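Local coordinates for protein DyP (Bjerkandera adusta, PDB 3VXJ) that binds heme b and, as a dye-decolorizing peroxidase, probably uses peroxide to oxidise dyes and phenolic compounds, at residues P46-S51 against D132-D137; F217-H222 against N365-Q370; P388-E391 against Q396-P399; G13-G18 against V357-I362. One frame throughout, in Å; residues are numbered along the deposited sequence.

Contact 1: residues P46-S51 against D132-D137; sequences PERITS and DQFTDD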
loop_
_atom_site.group_PDB
_atom_site.type_symbol
_atom_site.label_atom_id
_atom_site.label_comp_id
_atom_site.label_asym_id
_atom_site.label_seq_id
_atom_site.Cartn_x
_atom_site.Cartn_y
_atom_site.Cartn_z
ATOM N N PRO A 46 -16.944 17.994 10.556
ATOM C CA PRO A 46 -16.178 18.891 11.428
ATOM C C PRO A 46 -15.754 18.242 12.742
ATOM O O PRO A 46 -14.761 18.658 13.340
ATOM C CB PRO A 46 -17.156 20.047 11.708
ATOM C CG PRO A 46 -18.504 19.494 11.401
ATOM C CD PRO A 46 -18.297 18.520 10.292
ATOM N N GLU A 47 -16.495 17.224 13.176
ATOM C CA GLU A 47 -16.238 16.546 14.447
ATOM C C GLU A 47 -15.151 15.475 14.386
ATOM O O GLU A 47 -14.402 15.291 15.347
ATOM C CB GLU A 47 -17.532 15.920 14.994
ATOM C CG GLU A 47 -18.664 16.909 15.266
ATOM C CD GLU A 47 -18.231 18.127 16.072
ATOM O OE1 GLU A 47 -17.661 17.958 17.175
ATOM O OE2 GLU A 47 -18.469 19.263 15.602
ATOM N N ARG A 48 -15.077 14.774 13.260
ATOM C CA ARG A 48 -14.341 13.509 13.194
ATOM C C ARG A 48 -13.287 13.374 12.097
ATOM O O ARG A 48 -12.363 12.572 12.232
ATOM C CB ARG A 48 -15.325 12.341 13.074
ATOM C CG ARG A 48 -16.274 12.187 14.266
ATOM C CD ARG A 48 -15.575 11.582 15.474
ATOM N NE ARG A 48 -16.521 11.316 16.554
ATOM C CZ ARG A 48 -16.496 11.895 17.751
ATOM N NH1 ARG A 48 -15.552 12.777 18.055
ATOM N NH2 ARG A 48 -17.413 11.574 18.653
ATOM N N ILE A 49 -13.432 14.109 10.999
ATOM C CA ILE A 49 -12.527 13.895 9.862
ATOM C C ILE A 49 -11.192 14.593 10.107
ATOM O O ILE A 49 -11.137 15.815 10.277
ATOM C CB ILE A 49 -13.158 14.291 8.509
ATOM C CG1 ILE A 49 -14.388 13.410 8.198
ATOM C CG2 ILE A 49 -12.111 14.215 7.379
ATOM C CD1 ILE A 49 -14.107 11.925 7.890
ATOM N N THR A 50 -10.129 13.798 10.116
ATOM C CA THR A 50 -8.809 14.226 10.552
ATOM C C THR A 50 -7.930 14.713 9.405
ATOM O O THR A 50 -7.656 13.962 8.460
ATOM C CB THR A 50 -8.114 13.070 11.291
ATOM O OG1 THR A 50 -9.037 12.480 12.218
ATOM C CG2 THR A 50 -6.896 13.573 12.036
ATOM N N SER A 51 -7.487 15.963 9.506
ATOM C CA SER A 51 -6.633 16.582 8.503
ATOM C C SER A 51 -5.153 16.243 8.669
ATOM O O SER A 51 -4.719 15.783 9.732
ATOM C CB SER A 51 -6.788 18.103 8.556
ATOM O OG SER A 51 -6.194 18.625 9.739
ATOM N N ASP A 132 -14.116 0.207 18.093
ATOM C CA ASP A 132 -15.535 -0.063 18.359
ATOM C C ASP A 132 -16.303 1.203 18.755
ATOM O O ASP A 132 -17.401 1.445 18.256
ATOM C CB ASP A 132 -15.706 -1.154 19.428
ATOM C CG ASP A 132 -15.189 -2.506 18.976
ATOM O OD1 ASP A 132 -15.035 -2.716 17.751
ATOM O OD2 ASP A 132 -14.951 -3.366 19.851
ATOM N N GLN A 133 -15.721 2.020 19.632
ATOM C CA GLN A 133 -16.379 3.257 20.049
ATOM C C GLN A 133 -16.624 4.178 18.856
ATOM O O GLN A 133 -17.716 4.729 18.707
ATOM C CB GLN A 133 -15.568 3.975 21.127
ATOM C CG GLN A 133 -15.509 3.221 22.451
ATOM C CD GLN A 133 -14.673 3.929 23.493
ATOM O OE1 GLN A 133 -14.597 5.160 23.519
ATOM N NE2 GLN A 133 -14.045 3.153 24.362
ATOM N N PHE A 134 -15.632 4.305 17.978
ATOM C CA PHE A 134 -15.773 5.182 16.819
ATOM C C PHE A 134 -16.647 4.606 15.712
ATOM O O PHE A 134 -17.286 5.368 14.976
ATOM C CB PHE A 134 -14.401 5.644 16.319
ATOM C CG PHE A 134 -13.833 6.766 17.137
ATOM C CD1 PHE A 134 -13.278 6.518 18.396
ATOM C CD2 PHE A 134 -13.896 8.084 16.677
ATOM C CE1 PHE A 134 -12.775 7.558 19.179
ATOM C CE2 PHE A 134 -13.389 9.138 17.457
ATOM C CZ PHE A 134 -12.830 8.871 18.704
ATOM N N THR A 135 -16.719 3.279 15.630
ATOM C CA THR A 135 -17.666 2.611 14.729
ATOM C C THR A 135 -19.100 2.831 15.231
ATOM O O THR A 135 -20.004 3.160 14.452
ATOM C CB THR A 135 -17.357 1.106 14.612
ATOM O OG1 THR A 135 -16.034 0.930 14.096
ATOM C CG2 THR A 135 -18.328 0.420 13.660
ATOM N N ASP A 136 -19.308 2.685 16.539
ATOM C CA ASP A 136 -20.618 2.944 17.129
ATOM C C ASP A 136 -21.039 4.408 16.931
ATOM O O ASP A 136 -22.224 4.696 16.745
ATOM C CB ASP A 136 -20.621 2.587 18.616
ATOM C CG ASP A 136 -20.569 1.086 18.866
ATOM O OD1 ASP A 136 -20.693 0.279 17.914
ATOM O OD2 ASP A 136 -20.404 0.710 20.042
ATOM N N ASP A 137 -20.070 5.322 16.970
ATOM C CA ASP A 137 -20.319 6.744 16.722
ATOM C C ASP A 137 -20.794 6.973 15.286
ATOM O O ASP A 137 -21.714 7.756 15.049
ATOM C CB ASP A 137 -19.059 7.563 17.035
ATOM C CG ASP A 137 -19.227 9.040 16.743
ATOM O OD1 ASP A 137 -20.034 9.705 17.428
ATOM O OD2 ASP A 137 -18.523 9.556 15.858
#
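Arg48, in the last turn of helix 34-48, faces Phe134 of helix 128-142 with the two CA atoms 9.2 Å apart, so the backbones stay well separated and long side chains make the contact. Arg48 bends at chi2 (-76°), which brings its guanidinium edge round to Asp137. There NE donates to OD2 of Asp137 at 2.8 Å in an almost straight bond (172°), lying in the guanidinium plane but reaching the oxygen from above the carboxylate plane. A second, weak bond runs from Arg48 NH2 to Asp137 OD1 at 3.4 Å; with the two planes turned 60° apart, the salt bridge is a skewed one. Both helices belong to the N-terminal ferredoxin-like half of the DyP fold, where they pack on the antiparallel sheet holding strands 65-71 and 119-125. The CE2 corner of Phe134 sits over one face of the guanidinium, ring and guanidinium steeply inclined, and CE2 meets Arg48 CD at 3.8 Å near the ring plane. A leucine in place of Arg48 would probably leave the Asp137 carboxylate without its cationic mate at this partly exposed surface. Phe134 also packs on Ala65 and Ile123 of the sheet, while Asp137 touches Tyr44 of helix 34-48.

Contact 2: residues F217-H222 against N365-Q370; sequences FMAFRH and NGFRFQ. With HEM (protoporphyrin IX containing Fe), chain B.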
loop_
_atom_site.group_PDB
_atom_site.type_symbol
_atom_site.label_atom_id
_atom_site.label_comp_id
_atom_site.label_asym_id
_atom_site.label_seq_id
_atom_site.Cartn_x
_atom_site.Cartn_y
_atom_site.Cartn_z
ATOM N N PHE A 217 -6.954 9.521 -5.050
ATOM C CA PHE A 217 -7.527 8.191 -5.251
ATOM C C PHE A 217 -6.795 7.152 -4.429
ATOM O O PHE A 217 -5.557 7.088 -4.451
ATOM C CB PHE A 217 -7.488 7.766 -6.722
ATOM C CG PHE A 217 -8.413 8.553 -7.603
ATOM C CD1 PHE A 217 -9.773 8.240 -7.686
ATOM C CD2 PHE A 217 -7.933 9.631 -8.330
ATOM C CE1 PHE A 217 -10.629 8.984 -8.497
ATOM C CE2 PHE A 217 -8.776 10.373 -9.151
ATOM C CZ PHE A 217 -10.127 10.054 -9.230
ATOM N N MET A 218 -7.568 6.347 -3.706
ATOM C CA MET A 218 -7.057 5.183 -3.006
ATOM C C MET A 218 -7.298 3.905 -3.803
ATOM O O MET A 218 -8.418 3.640 -4.269
ATOM C CB MET A 218 -7.735 5.049 -1.645
ATOM C CG MET A 218 -7.178 3.874 -0.828
ATOM S SD MET A 218 -8.295 3.161 0.383
ATOM C CE MET A 218 -8.294 4.443 1.625
ATOM N N ALA A 219 -6.241 3.108 -3.943
ATOM C CA ALA A 219 -6.362 1.713 -4.331
ATOM C C ALA A 219 -6.291 0.918 -3.029
ATOM O O ALA A 219 -5.264 0.904 -2.343
ATOM C CB ALA A 219 -5.238 1.314 -5.273
ATOM N N PHE A 220 -7.412 0.305 -2.674
ATOM C CA PHE A 220 -7.487 -0.593 -1.541
ATOM C C PHE A 220 -7.391 -2.036 -2.041
ATOM O O PHE A 220 -8.048 -2.409 -3.017
ATOM C CB PHE A 220 -8.804 -0.405 -0.770
ATOM C CG PHE A 220 -8.931 -1.343 0.389
ATOM C CD1 PHE A 220 -8.288 -1.056 1.580
ATOM C CD2 PHE A 220 -9.652 -2.528 0.288
ATOM C CE1 PHE A 220 -8.357 -1.929 2.654
ATOM C CE2 PHE A 220 -9.718 -3.405 1.356
ATOM C CZ PHE A 220 -9.077 -3.103 2.538
ATOM N N ARG A 221 -6.568 -2.838 -1.372
ATOM C CA ARG A 221 -6.470 -4.271 -1.666
ATOM C C ARG A 221 -6.477 -5.074 -0.380
ATOM O O ARG A 221 -5.702 -4.792 0.537
ATOM C CB ARG A 221 -5.191 -4.594 -2.433
ATOM C CG ARG A 221 -5.002 -3.808 -3.730
ATOM C CD ARG A 221 -5.750 -4.424 -4.899
ATOM N NE ARG A 221 -4.970 -5.486 -5.529
ATOM C CZ ARG A 221 -5.477 -6.475 -6.270
ATOM N NH1 ARG A 221 -6.787 -6.605 -6.450
ATOM N NH2 ARG A 221 -4.655 -7.370 -6.811
ATOM N N HIS A 222 -7.362 -6.065 -0.301
ATOM C CA HIS A 222 -7.342 -6.980 0.821
ATOM C C HIS A 222 -6.510 -8.192 0.422
ATOM O O HIS A 222 -6.943 -8.991 -0.414
ATOM C CB HIS A 222 -8.771 -7.391 1.182
ATOM C CG HIS A 222 -8.853 -8.507 2.171
ATOM N ND1 HIS A 222 -10.002 -9.244 2.366
ATOM C CD2 HIS A 222 -7.928 -9.020 3.019
ATOM C CE1 HIS A 222 -9.776 -10.167 3.283
ATOM N NE2 HIS A 222 -8.521 -10.063 3.684
ATOM N N ASN A 365 -1.195 5.462 -13.019
ATOM C CA ASN A 365 0.217 5.817 -12.911
ATOM C C ASN A 365 0.868 5.359 -11.607
ATOM O O ASN A 365 2.091 5.340 -11.512
ATOM C CB ASN A 365 0.398 7.331 -13.046
ATOM C CG ASN A 365 0.224 7.814 -14.456
ATOM O OD1 ASN A 365 0.124 7.017 -15.405
ATOM N ND2 ASN A 365 0.201 9.124 -14.615
ATOM N N GLY A 366 0.064 5.028 -10.602
ATOM C CA GLY A 366 0.594 4.659 -9.289
ATOM C C GLY A 366 0.471 3.167 -9.098
ATOM O O GLY A 366 1.151 2.400 -9.775
ATOM N N PHE A 367 -0.448 2.761 -8.226
ATOM C CA PHE A 367 -0.754 1.358 -7.990
ATOM C C PHE A 367 -0.787 0.513 -9.266
ATOM O O PHE A 367 -0.150 -0.535 -9.346
ATOM C CB PHE A 367 -2.108 1.241 -7.286
ATOM C CG PHE A 367 -2.658 -0.157 -7.287
ATOM C CD1 PHE A 367 -2.042 -1.169 -6.541
ATOM C CD2 PHE A 367 -3.741 -0.494 -8.101
ATOM C CE1 PHE A 367 -2.529 -2.479 -6.582
ATOM C CE2 PHE A 367 -4.233 -1.789 -8.132
ATOM C CZ PHE A 367 -3.619 -2.789 -7.384
ATOM N N ARG A 368 -1.576 0.945 -10.245
ATOM C CA ARG A 368 -1.834 0.103 -11.397
ATOM C C ARG A 368 -0.609 -0.060 -12.286
ATOM O O ARG A 368 -0.383 -1.129 -12.856
ATOM C CB ARG A 368 -3.023 0.653 -12.177
ATOM C CG ARG A 368 -3.620 -0.313 -13.154
ATOM C CD ARG A 368 -4.906 0.290 -13.688
ATOM N NE ARG A 368 -5.645 -0.631 -14.542
ATOM C CZ ARG A 368 -5.401 -0.831 -15.835
ATOM N NH1 ARG A 368 -4.430 -0.163 -16.452
ATOM N NH2 ARG A 368 -6.140 -1.699 -16.516
ATOM N N PHE A 369 0.176 1.012 -12.405
ATOM C CA PHE A 369 1.423 0.995 -13.181
ATOM C C PHE A 369 2.461 0.095 -12.519
ATOM O O PHE A 369 3.129 -0.697 -13.189
ATOM C CB PHE A 369 1.962 2.415 -13.312
ATOM C CG PHE A 369 2.768 2.657 -14.553
ATOM C CD1 PHE A 369 2.153 3.093 -15.718
ATOM C CD2 PHE A 369 4.145 2.479 -14.551
ATOM C CE1 PHE A 369 2.891 3.335 -16.867
ATOM C CE2 PHE A 369 4.887 2.705 -15.712
ATOM C CZ PHE A 369 4.251 3.142 -16.863
ATOM N N GLN A 370 2.586 0.226 -11.203
ATOM C CA GLN A 370 3.477 -0.615 -10.408
ATOM C C GLN A 370 3.108 -2.088 -10.524
ATOM O O GLN A 370 3.987 -2.950 -10.621
ATOM C CB GLN A 370 3.456 -0.156 -8.957
ATOM C CG GLN A 370 4.026 1.234 -8.793
ATOM C CD GLN A 370 3.624 1.875 -7.489
ATOM O OE1 GLN A 370 3.199 1.199 -6.545
ATOM N NE2 GLN A 370 3.746 3.196 -7.420
HETATM C CHA HEM B . 7.710 -1.332 -0.419
HETATM C CHB HEM B . 5.695 -5.303 1.461
HETATM C CHC HEM B . 2.176 -5.143 -1.853
HETATM C CHD HEM B . 4.150 -1.150 -3.732
HETATM C C1A HEM B . 7.491 -2.438 0.355
HETATM C C2A HEM B . 8.353 -2.901 1.418
HETATM C C3A HEM B . 7.794 -4.012 1.931
HETATM C C4A HEM B . 6.556 -4.256 1.227
HETATM C CMA HEM B . 8.325 -4.881 3.087
HETATM C CAA HEM B . 9.700 -2.251 1.805
HETATM C CBA HEM B . 9.611 -1.132 2.844
HETATM C CGA HEM B . 9.022 0.155 2.314
HETATM O O1A HEM B . 9.667 0.861 1.509
HETATM O O2A HEM B . 7.884 0.497 2.739
HETATM C C1B HEM B . 4.556 -5.604 0.741
HETATM C C2B HEM B . 3.663 -6.715 0.993
HETATM C C3B HEM B . 2.681 -6.668 0.074
HETATM C C4B HEM B . 2.930 -5.516 -0.768
HETATM C CMB HEM B . 3.870 -7.750 2.121
HETATM C CAB HEM B . 1.468 -7.607 -0.088
HETATM C CBB HEM B . 0.982 -8.322 0.930
HETATM C C1C HEM B . 2.434 -4.075 -2.675
HETATM C C2C HEM B . 1.676 -3.714 -3.858
HETATM C C3C HEM B . 2.233 -2.615 -4.389
HETATM C C4C HEM B . 3.353 -2.251 -3.548
HETATM C CMC HEM B . 0.443 -4.486 -4.363
HETATM C CAC HEM B . 1.806 -1.813 -5.647
HETATM C CBC HEM B . 1.334 -2.421 -6.744
HETATM C C1D HEM B . 5.238 -0.808 -2.971
HETATM C C2D HEM B . 5.978 0.418 -3.142
HETATM C C3D HEM B . 7.081 0.355 -2.132
HETATM C C4D HEM B . 6.904 -0.894 -1.435
HETATM C CMD HEM B . 5.753 1.566 -4.139
HETATM C CAD HEM B . 8.159 1.434 -1.949
HETATM C CBD HEM B . 9.229 1.193 -3.009
HETATM C CGD HEM B . 10.316 2.232 -2.946
HETATM O O1D HEM B . 11.509 1.828 -2.891
HETATM O O2D HEM B . 10.008 3.445 -2.953
HETATM N NA HEM B . 6.426 -3.297 0.254
HETATM N NB HEM B . 4.100 -4.903 -0.369
HETATM N NC HEM B . 3.470 -3.180 -2.543
HETATM N ND HEM B . 5.789 -1.552 -1.930
HETATM FE FE HEM B . 4.979 -3.279 -1.190
HETATM O O HOH W 1 3.963 -2.143 0.093
#
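Phe367, in the first turn of helix 367-375, brings its ring up to Ala219 and Arg221, two residues of strand 216-225 that point toward the helix. The methyl of Ala219 sits near the root of the ring, with CB 3.6 Å from Phe367 CG. At the far end, Phe367 CZ comes to 3.5 Å from NE of Arg221, whose CG and CD also touch the CE1-CZ end of the ring, the two side chains crossing at about a right angle. The guanidinium and ring planes stand 57° apart, so they do not stack. Phe367 carries CG anti to its backbone N (chi1 167°), which sends the ring out toward the strand. Strand 216-225 is an inner strand of the antiparallel sheet in the C-terminal ferredoxin-like half of the DyP fold, and the start of helix 367-375 packs on the sheet beside the heme. A heme vinyl group borders the ring as well, its CBC lying 3.6 Å from Phe367 CD1, and Gln370 OE1 approaches CAC of that vinyl at 3.4 Å. Further out, Arg221 is held by a salt bridge to Asp103 and a hydrogen bond to Gln94, which fix its bent chain beside Phe367. Gln370 NE2 is bonded to the carbonyl of Phe325, and the backbone N of Phe367 to Gln360 OE1.

Contact 3: residues P388-E391 against Q396-P399; sequences PGIE and QTTP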
loop_
_atom_site.group_PDB
_atom_site.type_symbol
_atom_site.label_atom_id
_atom_site.label_comp_id
_atom_site.label_asym_id
_atom_site.label_seq_id
_atom_site.Cartn_x
_atom_site.Cartn_y
_atom_site.Cartn_z
ATOM N N PRO A 388 14.432 -9.942 -16.121
ATOM C CA PRO A 388 14.109 -9.822 -14.681
ATOM C C PRO A 388 13.089 -10.848 -14.169
ATOM O O PRO A 388 13.268 -11.417 -13.090
ATOM C CB PRO A 388 13.573 -8.392 -14.563
ATOM C CG PRO A 388 14.266 -7.658 -15.653
ATOM C CD PRO A 388 14.337 -8.638 -16.810
ATOM N N GLY A 389 12.028 -11.081 -14.931
ATOM C CA GLY A 389 10.997 -12.005 -14.479
ATOM C C GLY A 389 9.899 -11.333 -13.674
ATOM O O GLY A 389 9.794 -10.103 -13.632
ATOM N N ILE A 390 9.073 -12.163 -13.047
ATOM C CA ILE A 390 7.877 -11.723 -12.344
ATOM C C ILE A 390 8.211 -11.427 -10.884
ATOM O O ILE A 390 8.875 -12.222 -10.226
ATOM C CB ILE A 390 6.780 -12.816 -12.447
ATOM C CG1 ILE A 390 6.523 -13.193 -13.918
ATOM C CG2 ILE A 390 5.505 -12.394 -11.704
ATOM C CD1 ILE A 390 6.301 -11.977 -14.838
ATOM N N GLU A 391 7.757 -10.281 -10.387
ATOM C CA GLU A 391 8.051 -9.878 -9.021
ATOM C C GLU A 391 7.520 -10.971 -8.069
ATOM O O GLU A 391 6.331 -11.304 -8.114
ATOM C CB GLU A 391 7.402 -8.524 -8.760
ATOM C CG GLU A 391 7.988 -7.763 -7.581
ATOM C CD GLU A 391 7.538 -8.323 -6.257
ATOM O OE1 GLU A 391 6.381 -8.044 -5.865
ATOM O OE2 GLU A 391 8.345 -9.039 -5.607
ATOM N N GLN A 396 1.765 -11.169 -10.700
ATOM C CA GLN A 396 0.679 -12.146 -10.891
ATOM C C GLN A 396 0.671 -12.989 -12.170
ATOM O O GLN A 396 -0.115 -13.937 -12.296
ATOM C CB GLN A 396 -0.676 -11.517 -10.590
ATOM C CG GLN A 396 -0.818 -11.248 -9.100
ATOM C CD GLN A 396 -2.227 -10.956 -8.686
ATOM O OE1 GLN A 396 -2.786 -11.650 -7.834
ATOM N NE2 GLN A 396 -2.821 -9.928 -9.276
ATOM N N THR A 397 1.549 -12.649 -13.097
ATOM C CA THR A 397 1.693 -13.349 -14.365
ATOM C C THR A 397 2.183 -14.775 -14.133
ATOM O O THR A 397 3.074 -15.001 -13.302
ATOM C CB THR A 397 2.736 -12.598 -15.194
ATOM O OG1 THR A 397 2.382 -11.209 -15.254
ATOM C CG2 THR A 397 2.880 -13.168 -16.593
ATOM N N THR A 398 1.621 -15.727 -14.876
ATOM C CA THR A 398 2.069 -17.116 -14.802
ATOM C C THR A 398 2.788 -17.525 -16.087
ATOM O O THR A 398 2.362 -17.143 -17.180
ATOM C CB THR A 398 0.907 -18.086 -14.530
ATOM O OG1 THR A 398 -0.060 -17.976 -15.575
ATOM C CG2 THR A 398 0.243 -17.782 -13.191
ATOM N N PRO A 399 3.884 -18.300 -15.964
ATOM C CA PRO A 399 4.455 -18.782 -14.705
ATOM C C PRO A 399 5.124 -17.660 -13.911
ATOM O O PRO A 399 5.643 -16.708 -14.502
ATOM C CB PRO A 399 5.505 -19.799 -15.167
ATOM C CG PRO A 399 5.914 -19.318 -16.507
ATOM C CD PRO A 399 4.644 -18.800 -17.126
#
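Ile390 reaches across to Gln396, Thr397 and Pro399, and its side chain makes the bulk of this contact between two irregular segments. From CB the chain divides. The CG2 branch, anti to the backbone N, heads for the start of the other segment, where it lies 4.1 Å from the backbone N of Gln396. The CG1 branch passes over backbone oxygens instead, 3.7 Å from Pro399 O and 3.9 Å from Thr397 O. At its tip, CD1 abuts the side chain of Thr397, coming to 3.6 Å from CB and to 4.0 Å from both OG1 and CG2. The two side chains cross at about a right angle, and no hydrogen bond joins the segments, so the contact is van der Waals packing on Thr397 and the backbone either side of it. With Ile390 shortened, an alanine here would probably open a gap beside Thr397 and strip the nearby backbone of its apolar cover. The polar ends of the second segment turn to other partners: Thr397 OG1 bonds to the carbonyl of Asn376, and Gln396 NE2 to Asp103 and the carbonyl of Leu101. Next to Ile390, Glu391 OE1 is hydrogen-bonded to ND1 of His308, the axial ligand of the heme iron, and so stands in its second shell. Both segments belong to the long connection between helix 367-375 and strand 401-403, with backbone bonds tying Ile390 to Thr401 and Glu391 to Ala375.

Contact 4: residues G13-G18 against V357-I362; sequences GDILVG and VEYQSI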
loop_
_atom_site.group_PDB
_atom_site.type_symbol
_atom_site.label_atom_id
_atom_site.label_comp_id
_atom_site.label_asym_id
_atom_site.label_seq_id
_atom_site.Cartn_x
_atom_site.Cartn_y
_atom_site.Cartn_z
ATOM N N GLY A 13 -5.872 13.397 6.305
ATOM C CA GLY A 13 -4.518 13.173 6.790
ATOM C C GLY A 13 -3.838 11.892 6.338
ATOM O O GLY A 13 -2.618 11.862 6.205
ATOM N N ASP A 14 -4.608 10.828 6.113
ATOM C CA ASP A 14 -3.982 9.565 5.699
ATOM C C ASP A 14 -3.289 9.656 4.338
ATOM O O ASP A 14 -2.349 8.910 4.072
ATOM C CB ASP A 14 -4.983 8.410 5.717
ATOM C CG ASP A 14 -4.306 7.053 5.771
ATOM O OD1 ASP A 14 -3.381 6.883 6.591
ATOM O OD2 ASP A 14 -4.682 6.164 4.971
ATOM N N ILE A 15 -3.746 10.589 3.499
ATOM C CA ILE A 15 -3.196 10.752 2.156
ATOM C C ILE A 15 -1.743 11.239 2.193
ATOM O O ILE A 15 -0.882 10.697 1.506
ATOM C CB ILE A 15 -4.015 11.760 1.332
ATOM C CG1 ILE A 15 -5.462 11.293 1.182
ATOM C CG2 ILE A 15 -3.378 11.955 -0.039
ATOM C CD1 ILE A 15 -6.389 12.392 0.678
ATOM N N LEU A 16 -1.490 12.268 3.001
ATOM C CA LEU A 16 -0.229 13.009 2.950
ATOM C C LEU A 16 0.742 12.606 4.053
ATOM O O LEU A 16 1.949 12.555 3.835
ATOM C CB LEU A 16 -0.508 14.522 3.004
ATOM C CG LEU A 16 0.636 15.541 2.967
ATOM C CD1 LEU A 16 1.432 15.401 1.683
ATOM C CD2 LEU A 16 0.100 16.962 3.118
ATOM N N VAL A 17 0.206 12.323 5.237
ATOM C CA VAL A 17 1.019 12.083 6.420
ATOM C C VAL A 17 0.978 10.608 6.814
ATOM O O VAL A 17 2.001 10.027 7.187
ATOM C CB VAL A 17 0.559 12.992 7.593
ATOM C CG1 VAL A 17 1.427 12.774 8.828
ATOM C CG2 VAL A 17 0.588 14.459 7.176
ATOM N N GLY A 18 -0.206 10.010 6.723
ATOM C CA GLY A 18 -0.411 8.624 7.141
ATOM C C GLY A 18 -0.800 8.568 8.603
ATOM O O GLY A 18 -0.170 9.219 9.444
ATOM N N VAL A 357 -3.140 -0.031 1.160
ATOM C CA VAL A 357 -3.705 1.279 0.835
ATOM C C VAL A 357 -2.646 2.081 0.103
ATOM O O VAL A 357 -1.552 2.288 0.639
ATOM C CB VAL A 357 -4.072 2.027 2.129
ATOM C CG1 VAL A 357 -4.506 3.446 1.833
ATOM C CG2 VAL A 357 -5.172 1.278 2.894
ATOM N N GLU A 358 -2.964 2.518 -1.118
ATOM C CA GLU A 358 -2.033 3.325 -1.891
ATOM C C GLU A 358 -2.768 4.497 -2.517
ATOM O O GLU A 358 -3.819 4.305 -3.141
ATOM C CB GLU A 358 -1.368 2.479 -2.976
ATOM C CG GLU A 358 -0.194 3.153 -3.669
ATOM C CD GLU A 358 0.665 2.197 -4.489
ATOM O OE1 GLU A 358 0.155 1.169 -4.950
ATOM O OE2 GLU A 358 1.877 2.486 -4.653
ATOM N N TYR A 359 -2.204 5.691 -2.336
ATOM C CA TYR A 359 -2.794 6.945 -2.810
ATOM C C TYR A 359 -1.985 7.560 -3.941
ATOM O O TYR A 359 -0.750 7.625 -3.889
ATOM C CB TYR A 359 -2.850 7.984 -1.693
ATOM C CG TYR A 359 -3.710 7.618 -0.510
ATOM C CD1 TYR A 359 -5.099 7.676 -0.584
ATOM C CD2 TYR A 359 -3.127 7.229 0.701
ATOM C CE1 TYR A 359 -5.890 7.367 0.507
ATOM C CE2 TYR A 359 -3.920 6.919 1.816
ATOM C CZ TYR A 359 -5.295 6.979 1.698
ATOM O OH TYR A 359 -6.092 6.665 2.784
ATOM N N GLN A 360 -2.707 8.072 -4.935
ATOM C CA GLN A 360 -2.106 8.745 -6.095
ATOM C C GLN A 360 -3.203 9.546 -6.777
ATOM O O GLN A 360 -4.387 9.253 -6.612
ATOM C CB GLN A 360 -1.524 7.724 -7.086
ATOM C CG GLN A 360 -2.537 6.675 -7.566
ATOM C CD GLN A 360 -2.618 5.470 -6.641
ATOM O OE1 GLN A 360 -1.653 4.724 -6.494
ATOM N NE2 GLN A 360 -3.782 5.264 -6.018
ATOM N N SER A 361 -2.813 10.554 -7.550
ATOM C CA SER A 361 -3.790 11.315 -8.321
ATOM C C SER A 361 -4.323 10.532 -9.524
ATOM O O SER A 361 -5.461 10.752 -9.934
ATOM C CB SER A 361 -3.190 12.639 -8.784
ATOM O OG SER A 361 -2.099 12.368 -9.648
ATOM N N ILE A 362 -3.499 9.647 -10.090
ATOM C CA ILE A 362 -3.865 8.912 -11.303
ATOM C C ILE A 362 -3.635 7.450 -10.992
ATOM O O ILE A 362 -2.490 7.008 -10.856
ATOM C CB ILE A 362 -3.035 9.358 -12.535
ATOM C CG1 ILE A 362 -3.299 10.833 -12.852
ATOM C CG2 ILE A 362 -3.358 8.487 -13.769
ATOM C CD1 ILE A 362 -2.246 11.485 -13.758
#
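Tyr359, on strand 353-360, sets its ring against the short, weakly bonded helical turn 13-16, where Asp14 meets its hydroxyl and Ile15 its face. The tight part is polar. Tyr359 OH donates to Asp14 OD2 at 2.6 Å, reaching that oxygen on its anti side, 16° out of the carboxylate plane. The carboxylate stands nearly perpendicular to the ring, and OD2 lies at the ring's edge, 3.3 Å from Tyr359 CE2. Asp14 holds CG anti to its backbone N (chi1 -160°), which carries the carboxylate out to the hydroxyl. Over the ring face the packing is looser: Ile15 CA forms a CH-pi contact 4.0 Å from the centroid and 19° off the normal, and Ile15 CG1 adds an apolar touch on Tyr359 CE1 at 4.0 Å. Val357 only grazes the carboxylate, its CG1 being 4.2 Å from Asp14 OD2. Beyond Ile15 the turn leaves the strand, and partly exposed Val17 and Gly18 lie on the side toward solvent. The contact joins the N-terminal part of the chain to the C-terminal sheet, at the interface of the two ferredoxin-like halves of the DyP fold. Asp14 OD1 is taken by Ser330 OG and by the backbone N of Met19. With both oxygens of this buried carboxylate accepting hydrogen bonds, the network would probably favour its ionised form and fix the tyrosine hydroxyl's direction.

Contacts 2 and 4 meet on the C-terminal sheet, where strands 216-225 and 353-360 are neighbours; their centres are 10 Å apart, and Ala219 N bonds to Glu358 O at 2.8 Å. Contact 2 borders the heme directly, and Glu358, in the second segment of contact 4, also belongs to the heme pocket. Contact 3 lies 18 Å from contact 2, centre to centre, and packs on it where Arg221 NH2 comes to 4.0 Å from Gln396 NE2; its Ile390 side chain is about 10 Å from that of the axial ligand His308. Contact 1 lies on the other side of the chain's centre from contact 3, 41 Å away between centres, and joins contact 4 through the backbone hydrogen bond of Gly13 N to Thr50 O (2.9 Å).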